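Side-chain contacts in pyridoxal phosphate homeostasis protein (Bifidobacterium adolescentis ATCC 15703, PDB 3CPG), which probably binds pyridoxal 5'-phosphate and helps keep the cellular supply of this cofactor in balance, on a TIM-barrel fold: residues 34-39 / 252-257; 216-221 / 247-252. All blocks are in the same frame, centred on the assembly; numbering follows the deposited sequence.

Interaction 1: residues 34-39 / 252-257; sequences DRIAAA and LAIAEG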
# COMPACT_ATOMS: atom_id res chain seq x y z
N ASP A 34 -10.72 -13.36 -7.22
CA ASP A 34 -11.91 -13.50 -8.05
C ASP A 34 -12.76 -12.23 -7.94
O ASP A 34 -13.30 -11.75 -8.93
CB ASP A 34 -12.75 -14.72 -7.64
CG ASP A 34 -12.08 -16.04 -7.99
OD1 ASP A 34 -11.19 -16.06 -8.87
OD2 ASP A 34 -12.46 -17.07 -7.39
N ARG A 35 -12.88 -11.70 -6.72
CA ARG A 35 -13.66 -10.48 -6.52
C ARG A 35 -13.04 -9.33 -7.29
O ARG A 35 -13.75 -8.52 -7.90
CB ARG A 35 -13.72 -10.12 -5.03
CG ARG A 35 -14.66 -10.99 -4.21
CD ARG A 35 -14.60 -10.63 -2.74
NE ARG A 35 -15.00 -9.25 -2.48
CZ ARG A 35 -15.00 -8.69 -1.28
NH1 ARG A 35 -14.60 -9.38 -0.22
NH2 ARG A 35 -15.40 -7.43 -1.13
N ILE A 36 -11.72 -9.24 -7.26
CA ILE A 36 -11.03 -8.18 -7.99
C ILE A 36 -11.34 -8.32 -9.47
O ILE A 36 -11.70 -7.34 -10.13
CB ILE A 36 -9.50 -8.25 -7.74
CG1 ILE A 36 -9.22 -7.92 -6.26
CG2 ILE A 36 -8.76 -7.28 -8.66
CD1 ILE A 36 -7.77 -8.05 -5.85
N ALA A 37 -11.21 -9.53 -10.01
CA ALA A 37 -11.50 -9.77 -11.42
C ALA A 37 -12.94 -9.40 -11.75
O ALA A 37 -13.20 -8.75 -12.76
CB ALA A 37 -11.24 -11.23 -11.77
N ALA A 38 -13.88 -9.80 -10.89
CA ALA A 38 -15.29 -9.49 -11.12
C ALA A 38 -15.53 -7.98 -11.09
O ALA A 38 -16.33 -7.46 -11.86
CB ALA A 38 -16.16 -10.19 -10.07
N ALA A 39 -14.83 -7.29 -10.19
CA ALA A 39 -14.97 -5.85 -10.06
C ALA A 39 -14.43 -5.13 -11.29
O ALA A 39 -15.01 -4.15 -11.75
CB ALA A 39 -14.25 -5.36 -8.81
N LEU A 252 -16.24 -0.81 -4.85
CA LEU A 252 -16.44 0.61 -5.13
C LEU A 252 -15.12 1.30 -5.49
O LEU A 252 -15.07 2.14 -6.39
CB LEU A 252 -17.06 1.30 -3.90
CG LEU A 252 -18.45 0.82 -3.47
CD1 LEU A 252 -18.81 1.43 -2.13
CD2 LEU A 252 -19.47 1.21 -4.53
N ALA A 253 -14.06 0.93 -4.80
CA ALA A 253 -12.75 1.51 -5.06
C ALA A 253 -12.33 1.19 -6.49
O ALA A 253 -11.85 2.05 -7.22
CB ALA A 253 -11.72 0.96 -4.09
N ILE A 254 -12.53 -0.05 -6.89
CA ILE A 254 -12.15 -0.46 -8.23
C ILE A 254 -13.01 0.24 -9.28
O ILE A 254 -12.51 0.61 -10.35
CB ILE A 254 -12.22 -2.00 -8.37
CG1 ILE A 254 -11.16 -2.62 -7.46
CG2 ILE A 254 -11.99 -2.41 -9.82
CD1 ILE A 254 -11.21 -4.13 -7.36
N ALA A 255 -14.28 0.46 -8.97
CA ALA A 255 -15.16 1.16 -9.90
C ALA A 255 -14.67 2.59 -10.09
O ALA A 255 -14.85 3.18 -11.15
CB ALA A 255 -16.60 1.17 -9.37
N GLU A 256 -14.03 3.14 -9.06
CA GLU A 256 -13.53 4.51 -9.11
C GLU A 256 -12.06 4.64 -9.54
O GLU A 256 -11.47 5.71 -9.40
CB GLU A 256 -13.74 5.21 -7.77
CG GLU A 256 -15.21 5.49 -7.41
CD GLU A 256 -15.94 6.33 -8.45
OE1 GLU A 256 -15.32 7.23 -9.05
OE2 GLU A 256 -17.16 6.09 -8.65
N GLY A 257 -11.47 3.56 -10.04
CA GLY A 257 -10.10 3.63 -10.52
C GLY A 257 -8.94 3.12 -9.68
O GLY A 257 -7.78 3.32 -10.05
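Ile-254 reaches from the short helix 250-255 onto helix 19-42, where its CD1 methyl settles against Ile-36 and Ala-39, two residues one turn apart on the same face. The closest approach is to the small side chain: Ile-254 CD1 lies 3.6 Å from Ala-39 CB. The other branch of the isoleucine joins in, Ile-254 CG2 coming within 3.9 Å of Ala-39 CB, so both branches of Ile-254 rest on one methyl. The CB of Ala-39 is aimed at its partner, and its small size allows a close approach, 6.4 Å between Ala-39 CA and Ile-254 CA. The same CD1 of Ile-254 also lies against Ile-36, 4.1 Å from Ile-36 CA and 4.2 Å from Ile-36 CG2, the two isoleucines crossing at about a right angle. In Ile-254 the CG1 branch stands opposite the carbonyl carbon (chi1 -66°) and runs on extended (chi2 173°), which carries CD1 out to helix 19-42. Val-50, in a loop, and Val-261, on strand 260-263, touch both isoleucines; the latter ties the patch to the barrel strands. Just beyond Ile-254 its helix stops in a Schellman motif, with Gly-257 N bonded to Ile-254 O at 3.1 Å, Ser-258 N to Ala-253 O, and Gly-257 at positive phi. Arg-45 NH1 also bonds to Ile-254 O. The meeting of side chains itself is wholly aliphatic and buried: methyl shape and exclusion of water, rather than directed bonds, hold the last helix of the chain against the first.

Interaction 2: residues 216-221 / 247-252; sequences RGFSHL and TGDMEL. With ACT (acetate ion), chain B.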
# COMPACT_ATOMS: atom_id res chain seq x y z
N ARG A 216 -17.48 9.25 -3.39
CA ARG A 216 -17.00 10.62 -3.54
C ARG A 216 -15.52 10.76 -3.17
O ARG A 216 -14.77 11.46 -3.85
CB ARG A 216 -17.84 11.58 -2.69
CG ARG A 216 -17.45 13.05 -2.87
CD ARG A 216 -18.42 13.97 -2.15
NE ARG A 216 -19.79 13.78 -2.61
CZ ARG A 216 -20.76 13.25 -1.87
NH1 ARG A 216 -20.51 12.87 -0.63
NH2 ARG A 216 -21.98 13.10 -2.37
N GLY A 217 -15.12 10.08 -2.10
CA GLY A 217 -13.74 10.13 -1.66
C GLY A 217 -12.77 9.46 -2.61
O GLY A 217 -11.67 9.97 -2.85
N PHE A 218 -13.14 8.30 -3.16
CA PHE A 218 -12.27 7.59 -4.10
C PHE A 218 -12.17 8.38 -5.39
O PHE A 218 -11.11 8.47 -6.01
CB PHE A 218 -12.81 6.19 -4.40
CG PHE A 218 -12.81 5.25 -3.22
CD1 PHE A 218 -11.81 5.33 -2.25
CD2 PHE A 218 -13.77 4.25 -3.12
CE1 PHE A 218 -11.77 4.42 -1.20
CE2 PHE A 218 -13.74 3.34 -2.06
CZ PHE A 218 -12.74 3.42 -1.10
N SER A 219 -13.30 8.96 -5.80
CA SER A 219 -13.36 9.76 -7.01
C SER A 219 -12.44 10.97 -6.84
O SER A 219 -11.71 11.34 -7.76
CB SER A 219 -14.79 10.22 -7.26
OG SER A 219 -14.88 11.02 -8.43
N HIS A 220 -12.49 11.59 -5.66
CA HIS A 220 -11.66 12.75 -5.40
C HIS A 220 -10.18 12.38 -5.49
O HIS A 220 -9.39 13.13 -6.06
CB HIS A 220 -11.99 13.33 -4.02
CG HIS A 220 -11.12 14.49 -3.63
ND1 HIS A 220 -9.84 14.33 -3.15
CD2 HIS A 220 -11.35 15.82 -3.67
CE1 HIS A 220 -9.32 15.52 -2.90
NE2 HIS A 220 -10.21 16.44 -3.21
N LEU A 221 -9.82 11.22 -4.94
CA LEU A 221 -8.42 10.79 -4.98
C LEU A 221 -7.97 10.58 -6.42
O LEU A 221 -6.87 10.98 -6.80
CB LEU A 221 -8.23 9.48 -4.19
CG LEU A 221 -6.78 9.25 -3.77
CD1 LEU A 221 -6.39 10.27 -2.71
CD2 LEU A 221 -6.62 7.83 -3.21
N THR A 247 -11.29 -4.69 2.35
CA THR A 247 -12.28 -5.76 2.36
C THR A 247 -13.74 -5.33 2.18
O THR A 247 -14.47 -5.93 1.40
CB THR A 247 -12.19 -6.61 3.65
OG1 THR A 247 -10.92 -7.27 3.70
CG2 THR A 247 -13.31 -7.66 3.69
N GLY A 248 -14.15 -4.29 2.89
CA GLY A 248 -15.53 -3.85 2.81
C GLY A 248 -15.96 -2.95 1.66
O GLY A 248 -17.16 -2.82 1.41
N ASP A 249 -15.02 -2.35 0.96
CA ASP A 249 -15.38 -1.45 -0.12
C ASP A 249 -14.52 -1.55 -1.37
O ASP A 249 -14.48 -0.61 -2.17
CB ASP A 249 -15.35 -0.00 0.39
CG ASP A 249 -13.98 0.40 0.89
OD1 ASP A 249 -13.01 -0.34 0.61
OD2 ASP A 249 -13.85 1.46 1.55
N MSE A 250 -13.83 -2.67 -1.57
CA MSE A 250 -12.97 -2.79 -2.74
C MSE A 250 -13.70 -2.69 -4.09
O MSE A 250 -13.15 -2.17 -5.06
CB MSE A 250 -12.12 -4.07 -2.69
CG MSE A 250 -12.89 -5.37 -2.79
SE MSE A 250 -11.68 -6.89 -2.91
CE MSE A 250 -11.48 -7.23 -1.04
N GLU A 251 -14.93 -3.19 -4.15
CA GLU A 251 -15.69 -3.12 -5.40
C GLU A 251 -15.87 -1.65 -5.81
O GLU A 251 -15.68 -1.29 -6.97
CB GLU A 251 -17.07 -3.77 -5.24
CG GLU A 251 -17.11 -5.29 -5.37
CD GLU A 251 -16.42 -6.01 -4.23
OE1 GLU A 251 -16.33 -5.43 -3.12
OE2 GLU A 251 -15.99 -7.16 -4.43
N LEU A 252 -16.24 -0.81 -4.85
CA LEU A 252 -16.44 0.61 -5.13
C LEU A 252 -15.12 1.30 -5.49
O LEU A 252 -15.07 2.14 -6.39
CB LEU A 252 -17.06 1.30 -3.90
CG LEU A 252 -18.45 0.82 -3.47
CD1 LEU A 252 -18.81 1.43 -2.13
CD2 LEU A 252 -19.47 1.21 -4.53
C ACT B . -9.45 -5.19 5.79
O ACT B . -8.84 -5.85 6.60
OXT ACT B . -9.28 -5.37 4.59
CH3 ACT B . -10.43 -4.14 6.26
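Phe-218 points its ring from helix 211-231 at the turn that starts helix 250-255, meeting Asp-249 with an edge. Phe-218 CZ stands 3.5 Å from Asp-249 OD2, and Asp-249 CG lies in the plane of the ring, with the carboxylate turned 76° to it. This turns the slightly positive rim of the ring, rather than its pi face, to the carboxylate, which is probably mildly favourable. Farther along the ring, Phe-218 CE2 packs 4.3 Å from Leu-252 CB, and Phe-218 CD2 approaches Leu-252 C at 4.0 Å. Asp-249 occupies the N-cap position without making a capping bond; its CG sits between the backbone N and the carbonyl carbon (chi1 60°), and OD1 accepts a hydrogen bond from Met-246 N, which helps fix the carboxylate beside the ring. Met-244 lies against the phenyl group as well. Without the ring, as with an alanine at Phe-218, a gap is likely to open between the helices and the Asp-249 carboxylate to lose its aromatic neighbour. Two residues before Asp-249, Thr-247 grips an acetate ion, probably from the crystallisation liquor: its OG1 donates to acetate OXT at 2.7 Å and its N does so at 3.1 Å. Gly-264 N and Thr-265 N also bond to the acetate, while Ala-266 N bonds to Thr-247 OG1. This grouping suits an anion, consistent with the cofactor phosphate site of this family. The contact is thus mostly apolar packing, probably with a small electrostatic gain at the ring edge, beside a turn that holds an anion.

Interactions 1 and 2 lie about 10 Å apart between centres, on the same side of the chain's centre, and share helix 250-255 and Leu-252. This short helix is wedged between helix 19-42 and helix 211-231, which flank it in the barrel's outer layer. Interaction 2 is nested along the chain inside the long loop closed by interaction 1, which brings the beginning and end of the TIM barrel together, as does the parallel pairing of strands 51-55 and 260-263. Direct links tie the two: Arg-35 NH2 forms a salt bridge with Glu-251 OE1 (3.0 Å), and Phe-218 CD2 packs on Ala-253 CA (3.5 Å). The anion-binding turn thus leads into a helix packed from both flanks.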